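Putative sensory box/GGDEF family protein (Vibrio parahaemolyticus RIMD 2210633, PDB 2P7J) probably makes cyclic di-GMP from two GTP through a GGDEF domain beyond this chain, which holds the Cache-type sensor region likely to control it. Local coordinates at residues 40-45 against 154-159; 79-84 against 169-174; 150-155 against 254-259; 192-197 against 260-265. All coordinates share one frame; numbering follows the deposited sequence.

Contact 1. Residues 40-45 against 154-159; sequences ISDLLG and ILMPIS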
# COMPACT_ATOMS: atom_id res chain seq x y z
N ILE B 40 -21.63 7.81 -12.13
CA ILE B 40 -20.42 8.62 -12.17
C ILE B 40 -19.74 8.58 -13.56
O ILE B 40 -19.41 9.64 -14.11
CB ILE B 40 -19.39 8.20 -11.07
CG1 ILE B 40 -19.91 8.60 -9.68
CG2 ILE B 40 -18.04 8.86 -11.31
CD1 ILE B 40 -20.23 10.08 -9.52
N SER B 41 -19.55 7.37 -14.09
CA SER B 41 -18.89 7.18 -15.39
C SER B 41 -19.63 7.94 -16.46
O SER B 41 -19.03 8.59 -17.28
CB SER B 41 -18.83 5.71 -15.77
OG SER B 41 -18.30 4.94 -14.69
N ASP B 42 -20.95 7.86 -16.43
CA ASP B 42 -21.74 8.53 -17.42
C ASP B 42 -21.64 10.07 -17.34
O ASP B 42 -21.47 10.74 -18.36
CB ASP B 42 -23.20 8.03 -17.40
CG ASP B 42 -23.90 8.23 -18.74
OD1 ASP B 42 -24.85 9.02 -18.78
OD2 ASP B 42 -23.45 7.64 -19.75
N LEU B 43 -21.70 10.62 -16.13
CA LEU B 43 -21.44 12.04 -15.96
C LEU B 43 -20.02 12.44 -16.39
O LEU B 43 -19.85 13.42 -17.09
CB LEU B 43 -21.71 12.49 -14.53
CG LEU B 43 -23.18 12.39 -14.06
CD1 LEU B 43 -23.32 12.85 -12.63
CD2 LEU B 43 -24.14 13.19 -14.95
N LEU B 44 -19.01 11.66 -16.02
CA LEU B 44 -17.63 11.98 -16.45
C LEU B 44 -17.43 11.89 -17.97
O LEU B 44 -16.82 12.79 -18.57
CB LEU B 44 -16.58 11.14 -15.72
CG LEU B 44 -16.45 11.36 -14.20
CD1 LEU B 44 -15.46 10.39 -13.60
CD2 LEU B 44 -16.09 12.80 -13.84
N GLY B 45 -17.97 10.84 -18.59
CA GLY B 45 -17.87 10.65 -20.02
C GLY B 45 -18.51 11.74 -20.87
O GLY B 45 -18.18 11.88 -22.03
N ILE B 154 -13.41 0.24 -15.04
CA ILE B 154 -14.59 0.71 -15.75
C ILE B 154 -14.08 1.35 -17.00
O ILE B 154 -13.12 2.12 -16.95
CB ILE B 154 -15.41 1.71 -14.88
CG1 ILE B 154 -15.59 1.16 -13.45
CG2 ILE B 154 -16.77 2.06 -15.55
CD1 ILE B 154 -16.30 -0.29 -13.36
N LEU B 155 -14.67 0.98 -18.13
CA LEU B 155 -14.19 1.40 -19.46
C LEU B 155 -15.34 2.05 -20.23
O LEU B 155 -16.43 1.50 -20.27
CB LEU B 155 -13.65 0.20 -20.24
CG LEU B 155 -12.63 -0.69 -19.51
CD1 LEU B 155 -12.56 -2.09 -20.08
CD2 LEU B 155 -11.22 -0.07 -19.45
N MSE B 156 -15.09 3.22 -20.80
CA MSE B 156 -16.08 3.91 -21.63
C MSE B 156 -15.41 4.63 -22.81
O MSE B 156 -14.72 5.63 -22.61
CB MSE B 156 -16.88 4.91 -20.78
CG MSE B 156 -17.87 5.80 -21.53
SE MSE B 156 -18.69 6.96 -20.22
CE MSE B 156 -20.16 7.69 -21.25
N PRO B 157 -15.59 4.11 -24.05
CA PRO B 157 -15.11 4.90 -25.19
C PRO B 157 -15.88 6.21 -25.34
O PRO B 157 -17.12 6.25 -25.15
CB PRO B 157 -15.35 3.99 -26.40
CG PRO B 157 -15.64 2.60 -25.82
CD PRO B 157 -16.22 2.85 -24.46
N ILE B 158 -15.13 7.26 -25.65
CA ILE B 158 -15.65 8.61 -25.70
C ILE B 158 -15.58 9.07 -27.13
O ILE B 158 -14.51 9.00 -27.75
CB ILE B 158 -14.80 9.55 -24.79
CG1 ILE B 158 -14.86 9.11 -23.31
CG2 ILE B 158 -15.27 11.00 -24.97
CD1 ILE B 158 -16.28 8.99 -22.72
N SER B 159 -16.70 9.54 -27.67
CA SER B 159 -16.74 10.09 -29.03
C SER B 159 -17.19 11.57 -29.09
O SER B 159 -17.87 12.06 -28.18
CB SER B 159 -17.59 9.21 -29.94
OG SER B 159 -18.97 9.29 -29.60
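The backbone oxygen of Ser-41 is met from two directions: it accepts the helical hydrogen bond from Gly-45 N at 2.8 Å, and the selenium SE of Met-156 rests against Ser-41 O at 3.4 Å. Met-156, present as selenomethionine, reaches the helix because its chain is fully drawn out, with CG anti to the backbone N (chi1 175°) and the later torsions also near 180°. A long unbranched side chain suits this place, since it spans the gap between a strand and a helix whose segment axes come no closer than 9.7 Å. Its selenium also lies 3.8 Å from Gly-45 CA. Glycine suits this spot because its bare CA lets SE settle against the helix backbone. The terminal methyl CE goes on past the helix flank to Asp-42 OD2, 3.6 Å away, where the carboxylate swings back towards the strand although its CB starts out the other way.

On one flank of Met-156, Ser-41 OG touches Ile-154 CG2 at 3.4 Å. This hydroxyl can sit among hydrocarbon because its hydrogen bond to Ile-37 O, one turn back in the helix, satisfies it. On the other flank, Ile-158 CD1 presses on Gly-45 O at 3.5 Å. The strand thus offers every second side chain to the helix. Leu-155, on the reverse face, packs on helix 117-123. The long helix 11-45 is accordingly laid on one face of the distal Cache sheet by van der Waals packing, and both oxygens of Ser-41 find their bonds within the helix.

Contact 2. Residues 79-84 against 169-174; sequences YKQIRF and VLNVDI. With SO4 (sulfate ion), chain E.
Arg-83 lies beside Val-169, its antiparallel partner, and most of its contacts are made by the guanidinium end. CB starts 4.1 Å from Val-169 O. The chain then bends at chi3 (-75°), which brings the guanidinium back over the neighbouring strand. NE donates to water 1 at 2.9 Å, and this water, lying in the guanidinium plane, gives a hydrogen bond to Val-169 O in turn, so that side chain and backbone are tied together. NH2 passes Val-169 CG1 and makes a weak bond to sulfate O3, whereas NH1 reaches sulfate O4 at 3.1 Å and also forms a salt bridge with Glu-91. Arginine suits the place because its three nitrogens all carry N-H and fan out in one plane, so that water, sulfate and Glu-91 can be served at once.

Under it the backbones are joined in both directions, Arg-83 N to Val-169 O at 2.8 Å and Val-169 N to Arg-83 O at 2.9 Å.

The opposite face is greasy. Leu-170 CD2 stands over the Tyr-79 ring, 3.9 Å from its centroid and 19° off the normal, a CH-pi contact, while Val-172 CG2 comes within 3.4 Å of Tyr-79 CE1. Helix 11-45 covers this face.

The sulfate probably came from the crystallisation liquor. The side chains of Lys-113, Arg-116, Tyr-118 and Arg-153 and the backbone N of Arg-139 bind it as well, consistent with a sensor pocket suited to an anion.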
# COMPACT_ATOMS: atom_id res chain seq x y z
N TYR B 79 -12.41 4.91 -6.31
CA TYR B 79 -11.56 4.93 -7.52
C TYR B 79 -10.15 5.28 -7.15
O TYR B 79 -9.85 6.40 -6.70
CB TYR B 79 -12.06 5.97 -8.53
CG TYR B 79 -13.53 5.81 -8.91
CD1 TYR B 79 -13.95 4.75 -9.71
CD2 TYR B 79 -14.48 6.72 -8.46
CE1 TYR B 79 -15.27 4.60 -10.07
CE2 TYR B 79 -15.81 6.57 -8.81
CZ TYR B 79 -16.19 5.51 -9.62
OH TYR B 79 -17.51 5.36 -9.96
N LYS B 80 -9.26 4.35 -7.33
CA LYS B 80 -7.87 4.72 -7.09
C LYS B 80 -7.18 5.38 -8.27
O LYS B 80 -6.17 6.02 -8.08
CB LYS B 80 -7.05 3.57 -6.51
CG LYS B 80 -7.03 2.34 -7.29
CD LYS B 80 -6.02 1.41 -6.63
CE LYS B 80 -4.73 2.15 -6.32
NZ LYS B 80 -3.71 1.23 -5.78
N GLN B 81 -7.72 5.22 -9.48
CA GLN B 81 -7.27 6.04 -10.62
C GLN B 81 -8.46 6.46 -11.44
O GLN B 81 -9.49 5.78 -11.43
CB GLN B 81 -6.32 5.27 -11.53
CG GLN B 81 -4.97 4.94 -10.95
CD GLN B 81 -4.09 4.20 -11.98
OE1 GLN B 81 -3.94 2.97 -11.95
NE2 GLN B 81 -3.52 4.96 -12.89
N ILE B 82 -8.32 7.59 -12.13
CA ILE B 82 -9.27 8.01 -13.14
C ILE B 82 -8.43 8.51 -14.33
O ILE B 82 -7.61 9.41 -14.16
CB ILE B 82 -10.25 9.09 -12.62
CG1 ILE B 82 -10.98 8.58 -11.36
CG2 ILE B 82 -11.26 9.51 -13.72
CD1 ILE B 82 -12.14 9.48 -10.86
N ARG B 83 -8.62 7.90 -15.51
CA ARG B 83 -7.77 8.23 -16.68
C ARG B 83 -8.51 8.48 -17.99
O ARG B 83 -9.59 7.96 -18.22
CB ARG B 83 -6.71 7.14 -16.92
CG ARG B 83 -5.69 6.90 -15.79
CD ARG B 83 -4.89 5.64 -16.06
NE ARG B 83 -5.65 4.41 -15.79
CZ ARG B 83 -5.23 3.18 -16.05
NH1 ARG B 83 -4.04 2.97 -16.60
NH2 ARG B 83 -5.98 2.14 -15.76
N PHE B 84 -7.90 9.30 -18.84
CA PHE B 84 -8.25 9.34 -20.25
C PHE B 84 -7.06 8.76 -21.02
O PHE B 84 -5.90 9.21 -20.84
CB PHE B 84 -8.61 10.75 -20.77
CG PHE B 84 -9.08 10.76 -22.20
CD1 PHE B 84 -10.40 10.44 -22.51
CD2 PHE B 84 -8.19 10.98 -23.24
CE1 PHE B 84 -10.84 10.41 -23.83
CE2 PHE B 84 -8.63 10.95 -24.58
CZ PHE B 84 -9.97 10.67 -24.87
N VAL B 169 -11.29 5.62 -18.28
CA VAL B 169 -10.98 4.43 -17.49
C VAL B 169 -11.00 4.77 -16.00
O VAL B 169 -10.32 5.69 -15.52
CB VAL B 169 -9.62 3.76 -17.91
CG1 VAL B 169 -9.36 2.41 -17.13
CG2 VAL B 169 -9.56 3.56 -19.43
N LEU B 170 -11.78 4.01 -15.25
CA LEU B 170 -11.86 4.21 -13.80
C LEU B 170 -11.47 2.91 -13.14
O LEU B 170 -12.06 1.86 -13.45
CB LEU B 170 -13.27 4.63 -13.39
CG LEU B 170 -13.78 5.94 -14.04
CD1 LEU B 170 -14.71 5.61 -15.15
CD2 LEU B 170 -14.54 6.73 -13.01
N ASN B 171 -10.47 3.00 -12.28
CA ASN B 171 -9.95 1.84 -11.55
C ASN B 171 -10.60 1.77 -10.19
O ASN B 171 -10.23 2.49 -9.25
CB ASN B 171 -8.42 1.89 -11.37
CG ASN B 171 -7.67 1.51 -12.62
OD1 ASN B 171 -6.69 0.78 -12.56
ND2 ASN B 171 -8.09 2.04 -13.75
N VAL B 172 -11.60 0.92 -10.09
CA VAL B 172 -12.22 0.70 -8.83
C VAL B 172 -11.56 -0.40 -8.01
O VAL B 172 -11.10 -1.41 -8.56
CB VAL B 172 -13.68 0.17 -9.07
CG1 VAL B 172 -14.29 -0.50 -7.76
CG2 VAL B 172 -14.61 1.28 -9.64
N ASP B 173 -11.39 -0.21 -6.71
CA ASP B 173 -10.14 -0.33 -6.01
C ASP B 173 -10.79 -1.49 -5.18
O ASP B 173 -11.63 -1.24 -4.32
CB ASP B 173 -9.82 0.83 -5.10
CG ASP B 173 -8.80 0.48 -4.00
OD1 ASP B 173 -8.51 -0.71 -3.71
OD2 ASP B 173 -8.30 1.45 -3.39
N ILE B 174 -10.53 -2.74 -5.54
CA ILE B 174 -11.23 -3.87 -4.96
C ILE B 174 -10.83 -4.14 -3.49
O ILE B 174 -11.69 -4.47 -2.66
CB ILE B 174 -11.14 -5.13 -5.86
CG1 ILE B 174 -11.94 -4.92 -7.15
CG2 ILE B 174 -11.62 -6.38 -5.13
CD1 ILE B 174 -13.46 -4.56 -6.95
S SO4 E . -3.35 -0.35 -14.58
O1 SO4 E . -2.85 0.51 -13.49
O2 SO4 E . -2.93 -1.75 -14.37
O3 SO4 E . -4.84 -0.28 -14.62
O4 SO4 E . -2.83 0.17 -15.88
O HOH W 1 -8.17 4.66 -14.45

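Contact 3. Residues 150-155 against 254-259; sequences PSLRIL and KFVSNE. With SO4 (sulfate ion), chain E.
Leu-152 joins the two halves of what is, by its topology, probably a double-Cache fold: it projects from strand 150-160 of the distal sheet into the loop that links two strands of the proximal sheet. With CG anti to the backbone N (chi1 177°), its branch is carried straight into that loop. CD2 lies 3.6 Å from Phe-255 CE2, meeting the ring obliquely, and 3.8 Å from Val-256 CG2, while CD1 faces Ser-257 CB more loosely. Val-256 CG2 in turn lies above the rim of the phenyl ring, and Tyr-30 of helix 11-45 meets that ring edge-to-face. Two residues along, Ile-154 sends CD1 to Val-256 CG1 at 3.9 Å, the side chains about perpendicular. Branched aliphatics serve well here, since each can offer separate methyls to separate neighbours.

Val-256 is brought forward by a classic gamma turn (phi 67°, psi -61°), closed by Ser-257 N donating to Phe-255 O at 2.7 Å. Between Leu-152 and Ile-154, Arg-153 emerges on the other face of the sheet, its chain extended to the sulfate. Ser-151 CB lies over one face of the guanidinium, NH2 donates to sulfate O2 at 3.0 Å, and NE gives a straighter bond to sulfate O3 at 2.7 Å.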
# COMPACT_ATOMS: atom_id res chain seq x y z
N PRO B 150 -5.74 -5.26 -6.56
CA PRO B 150 -6.76 -5.76 -7.49
C PRO B 150 -7.70 -4.62 -7.87
O PRO B 150 -8.16 -3.86 -6.99
CB PRO B 150 -7.48 -6.84 -6.70
CG PRO B 150 -7.23 -6.48 -5.22
CD PRO B 150 -5.89 -5.79 -5.19
N SER B 151 -7.98 -4.48 -9.16
CA SER B 151 -8.82 -3.39 -9.60
C SER B 151 -9.87 -3.82 -10.65
O SER B 151 -9.61 -4.70 -11.49
CB SER B 151 -7.91 -2.24 -10.05
OG SER B 151 -8.61 -1.21 -10.68
N LEU B 152 -11.08 -3.24 -10.57
CA LEU B 152 -12.14 -3.44 -11.60
C LEU B 152 -12.10 -2.17 -12.45
O LEU B 152 -12.42 -1.05 -11.97
CB LEU B 152 -13.52 -3.59 -10.96
CG LEU B 152 -14.71 -3.72 -11.92
CD1 LEU B 152 -14.66 -5.02 -12.72
CD2 LEU B 152 -16.03 -3.60 -11.18
N ARG B 153 -11.68 -2.33 -13.70
CA ARG B 153 -11.50 -1.15 -14.56
C ARG B 153 -12.79 -0.91 -15.32
O ARG B 153 -13.22 -1.74 -16.09
CB ARG B 153 -10.33 -1.35 -15.51
CG ARG B 153 -9.00 -1.34 -14.79
CD ARG B 153 -7.95 -1.98 -15.62
NE ARG B 153 -6.73 -2.14 -14.83
CZ ARG B 153 -6.49 -3.16 -14.00
NH1 ARG B 153 -7.37 -4.13 -13.84
NH2 ARG B 153 -5.36 -3.21 -13.32
N ILE B 154 -13.41 0.24 -15.04
CA ILE B 154 -14.59 0.71 -15.75
C ILE B 154 -14.08 1.35 -17.00
O ILE B 154 -13.12 2.12 -16.95
CB ILE B 154 -15.41 1.71 -14.88
CG1 ILE B 154 -15.59 1.16 -13.45
CG2 ILE B 154 -16.77 2.06 -15.55
CD1 ILE B 154 -16.30 -0.29 -13.36
N LEU B 155 -14.67 0.98 -18.13
CA LEU B 155 -14.19 1.40 -19.46
C LEU B 155 -15.34 2.05 -20.23
O LEU B 155 -16.43 1.50 -20.27
CB LEU B 155 -13.65 0.20 -20.24
CG LEU B 155 -12.63 -0.69 -19.51
CD1 LEU B 155 -12.56 -2.09 -20.08
CD2 LEU B 155 -11.22 -0.07 -19.45
N LYS B 254 -23.22 -10.41 -10.49
CA LYS B 254 -22.62 -9.79 -11.64
C LYS B 254 -22.22 -8.44 -11.11
O LYS B 254 -23.06 -7.70 -10.62
CB LYS B 254 -23.65 -9.65 -12.76
CG LYS B 254 -23.10 -9.16 -14.13
CD LYS B 254 -24.23 -8.58 -14.97
CE LYS B 254 -23.78 -8.25 -16.39
NZ LYS B 254 -22.60 -7.34 -16.41
N PHE B 255 -20.93 -8.12 -11.15
CA PHE B 255 -20.48 -6.83 -10.69
C PHE B 255 -19.77 -6.11 -11.84
O PHE B 255 -18.54 -6.18 -12.00
CB PHE B 255 -19.63 -6.97 -9.41
CG PHE B 255 -19.19 -5.64 -8.80
CD1 PHE B 255 -20.11 -4.62 -8.54
CD2 PHE B 255 -17.87 -5.43 -8.44
CE1 PHE B 255 -19.70 -3.40 -7.99
CE2 PHE B 255 -17.45 -4.24 -7.89
CZ PHE B 255 -18.37 -3.21 -7.65
N VAL B 256 -20.58 -5.42 -12.65
CA VAL B 256 -20.18 -4.64 -13.83
C VAL B 256 -19.63 -5.50 -14.97
O VAL B 256 -20.21 -5.49 -16.04
CB VAL B 256 -19.21 -3.43 -13.54
CG1 VAL B 256 -19.17 -2.50 -14.76
CG2 VAL B 256 -19.60 -2.65 -12.23
N SER B 257 -18.53 -6.23 -14.74
CA SER B 257 -18.03 -7.14 -15.77
C SER B 257 -18.99 -8.30 -15.94
O SER B 257 -19.81 -8.57 -15.07
CB SER B 257 -16.62 -7.66 -15.44
OG SER B 257 -16.65 -8.50 -14.30
N ASN B 258 -18.88 -8.99 -17.08
CA ASN B 258 -19.78 -10.10 -17.40
C ASN B 258 -19.42 -11.44 -16.72
O ASN B 258 -20.21 -12.36 -16.71
CB ASN B 258 -19.94 -10.23 -18.93
CG ASN B 258 -20.55 -8.98 -19.57
OD1 ASN B 258 -19.92 -8.33 -20.41
ND2 ASN B 258 -21.76 -8.62 -19.14
N GLU B 259 -18.25 -11.51 -16.12
CA GLU B 259 -17.81 -12.64 -15.32
C GLU B 259 -18.63 -12.74 -14.01
O GLU B 259 -18.78 -11.75 -13.28
CB GLU B 259 -16.32 -12.45 -14.96
CG GLU B 259 -15.34 -12.18 -16.16
CD GLU B 259 -15.10 -13.42 -17.06
OE1 GLU B 259 -14.30 -13.29 -18.03
OE2 GLU B 259 -15.67 -14.52 -16.80
S SO4 E . -3.35 -0.35 -14.58
O1 SO4 E . -2.85 0.51 -13.49
O2 SO4 E . -2.93 -1.75 -14.37
O3 SO4 E . -4.84 -0.28 -14.62
O4 SO4 E . -2.83 0.17 -15.88

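Contact 4. Residues 192-197 against 260-265; sequences ELVKHK and PLHLII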
# COMPACT_ATOMS: atom_id res chain seq x y z
N GLU B 192 -15.56 -13.66 1.59
CA GLU B 192 -14.41 -13.69 0.67
C GLU B 192 -14.89 -13.59 -0.77
O GLU B 192 -15.99 -14.03 -1.10
CB GLU B 192 -13.59 -14.97 0.85
CG GLU B 192 -12.91 -15.05 2.19
CD GLU B 192 -12.28 -16.43 2.42
OE1 GLU B 192 -13.04 -17.40 2.57
OE2 GLU B 192 -11.03 -16.51 2.46
N LEU B 193 -14.06 -13.01 -1.64
CA LEU B 193 -14.40 -12.90 -3.04
C LEU B 193 -13.62 -13.92 -3.83
O LEU B 193 -12.39 -13.95 -3.75
CB LEU B 193 -14.12 -11.48 -3.61
CG LEU B 193 -14.96 -10.33 -3.05
CD1 LEU B 193 -14.60 -9.01 -3.74
CD2 LEU B 193 -16.45 -10.62 -3.21
N VAL B 194 -14.34 -14.72 -4.60
CA VAL B 194 -13.76 -15.76 -5.42
C VAL B 194 -14.15 -15.53 -6.88
O VAL B 194 -15.32 -15.40 -7.25
CB VAL B 194 -14.15 -17.21 -4.93
CG1 VAL B 194 -13.76 -18.29 -5.97
CG2 VAL B 194 -13.47 -17.51 -3.61
N LYS B 195 -13.11 -15.47 -7.70
CA LYS B 195 -13.19 -15.27 -9.12
C LYS B 195 -13.93 -16.43 -9.83
O LYS B 195 -14.05 -17.55 -9.30
CB LYS B 195 -11.75 -15.21 -9.61
CG LYS B 195 -11.49 -14.41 -10.81
CD LYS B 195 -10.15 -13.74 -10.59
CE LYS B 195 -9.51 -13.39 -11.88
NZ LYS B 195 -8.55 -12.29 -11.57
N HIS B 196 -14.39 -16.15 -11.05
CA HIS B 196 -15.08 -17.11 -11.89
C HIS B 196 -14.29 -18.42 -12.08
O HIS B 196 -14.89 -19.47 -12.30
CB HIS B 196 -15.42 -16.48 -13.25
CG HIS B 196 -14.24 -16.37 -14.17
ND1 HIS B 196 -13.46 -15.24 -14.25
CD2 HIS B 196 -13.72 -17.25 -15.06
CE1 HIS B 196 -12.51 -15.43 -15.15
NE2 HIS B 196 -12.64 -16.64 -15.64
N LYS B 197 -12.96 -18.36 -11.97
CA LYS B 197 -12.18 -19.60 -12.10
C LYS B 197 -11.53 -20.15 -10.82
O LYS B 197 -10.55 -20.93 -10.88
CB LYS B 197 -11.12 -19.47 -13.19
CG LYS B 197 -10.27 -18.26 -13.05
CD LYS B 197 -10.16 -17.84 -11.61
CE LYS B 197 -9.01 -16.96 -11.63
NZ LYS B 197 -8.28 -17.31 -12.89
N PRO B 260 -19.13 -13.95 -13.67
CA PRO B 260 -19.70 -14.13 -12.34
C PRO B 260 -18.63 -13.89 -11.25
O PRO B 260 -17.42 -14.17 -11.46
CB PRO B 260 -20.13 -15.60 -12.33
CG PRO B 260 -19.32 -16.26 -13.45
CD PRO B 260 -19.15 -15.18 -14.47
N LEU B 261 -19.06 -13.31 -10.15
CA LEU B 261 -18.19 -13.08 -9.00
C LEU B 261 -18.85 -13.84 -7.86
O LEU B 261 -20.06 -13.67 -7.60
CB LEU B 261 -18.10 -11.57 -8.71
CG LEU B 261 -17.24 -11.01 -7.57
CD1 LEU B 261 -15.77 -11.26 -7.78
CD2 LEU B 261 -17.52 -9.48 -7.39
N HIS B 262 -18.09 -14.70 -7.20
CA HIS B 262 -18.62 -15.51 -6.11
C HIS B 262 -18.31 -14.93 -4.73
O HIS B 262 -17.15 -14.57 -4.43
CB HIS B 262 -18.09 -16.92 -6.22
CG HIS B 262 -18.29 -17.52 -7.57
ND1 HIS B 262 -19.54 -17.75 -8.10
CD2 HIS B 262 -17.40 -17.94 -8.51
CE1 HIS B 262 -19.42 -18.28 -9.30
NE2 HIS B 262 -18.14 -18.41 -9.57
N LEU B 263 -19.37 -14.86 -3.91
CA LEU B 263 -19.27 -14.42 -2.51
C LEU B 263 -19.31 -15.65 -1.61
O LEU B 263 -20.26 -16.43 -1.66
CB LEU B 263 -20.42 -13.47 -2.14
CG LEU B 263 -20.25 -11.97 -2.47
CD1 LEU B 263 -19.95 -11.72 -3.95
CD2 LEU B 263 -21.48 -11.18 -2.02
N ILE B 264 -18.27 -15.78 -0.78
CA ILE B 264 -18.07 -16.96 0.06
C ILE B 264 -17.96 -16.61 1.54
O ILE B 264 -17.13 -15.80 1.94
CB ILE B 264 -16.74 -17.73 -0.35
CG1 ILE B 264 -16.75 -18.12 -1.84
CG2 ILE B 264 -16.49 -18.97 0.56
CD1 ILE B 264 -17.89 -19.08 -2.30
N ILE B 265 -18.79 -17.25 2.35
CA ILE B 265 -18.58 -17.33 3.80
C ILE B 265 -18.16 -18.78 4.18
O ILE B 265 -18.92 -19.75 3.99
CB ILE B 265 -19.82 -16.88 4.57
CG1 ILE B 265 -20.10 -15.39 4.31
CG2 ILE B 265 -19.68 -17.18 6.09
CD1 ILE B 265 -21.52 -14.96 4.75
O HOH W 2 -14.90 -13.40 -11.43
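Four backbone hydrogen bonds join Glu-192 to Ile-264 and Val-194 to His-262, each pair bonded in both directions. The straightest runs from Glu-192 N to Ile-264 O (2.7 Å, 176° at the hydrogen), and Val-194 N to His-262 O, at 2.8 Å, is nearly as straight. Past Val-194 the direct ladder gives way to a solvent link: water 2 accepts from His-196 N at 2.8 Å and donates to Pro-260 O at 2.6 Å. Proline suits that end of the strand, where its nitrogen has no hydrogen to offer.

Apolar contacts divide between the two faces. Leu-193 and Leu-263 lie side by side, pointing the same way, with CD2 of Leu-193 3.7 Å from CD1 of Leu-263; both pack on helix 11-45. On the reverse face Val-194 CG2 touches Ile-264 CG1 at 3.8 Å, beta-branched residues that fit extended backbone.

Polar side chains share that reverse face. The His-262 ring turns its edge to Lys-195 O, with CD2 3.5 Å away; ND1 is bonded to Ser-252 OG, while NE2 is buried with no partner in the model. Glu-192 directs OE2 to Ser-203 OG and into a salt bridge with Arg-208.

The arrangement is that of neighbouring strands in a curled antiparallel PAS-like sheet, consistent with the proximal module of a double-Cache sensor.

Contacts 1, 2 and 3 centre on the distal sheet, where strands 150-160 and 163-173 are neighbours: Ile-154 N lies 2.6 Å from Leu-170 O and Leu-152 N 2.7 Å from Val-172 O. Ile-154 belongs to both contact 1 and contact 3. Contacts 2 and 3, with centres about 11 Å apart, reach the same sulfate through Arg-83 and Arg-153, while contact 1 lies on the helix side of the sheet. Contact 4 belongs to the proximal sheet, its centre about 27 Å from that of contact 1. Contact 3 sets the 254-259 loop of the proximal module on the distal sheet, and that loop leads on to contact 4, Phe-255 CB lying 3.9 Å from Leu-261 CD2; Ile-174 CG2 of contact 2 also reaches Leu-193 CD1 at 4.2 Å.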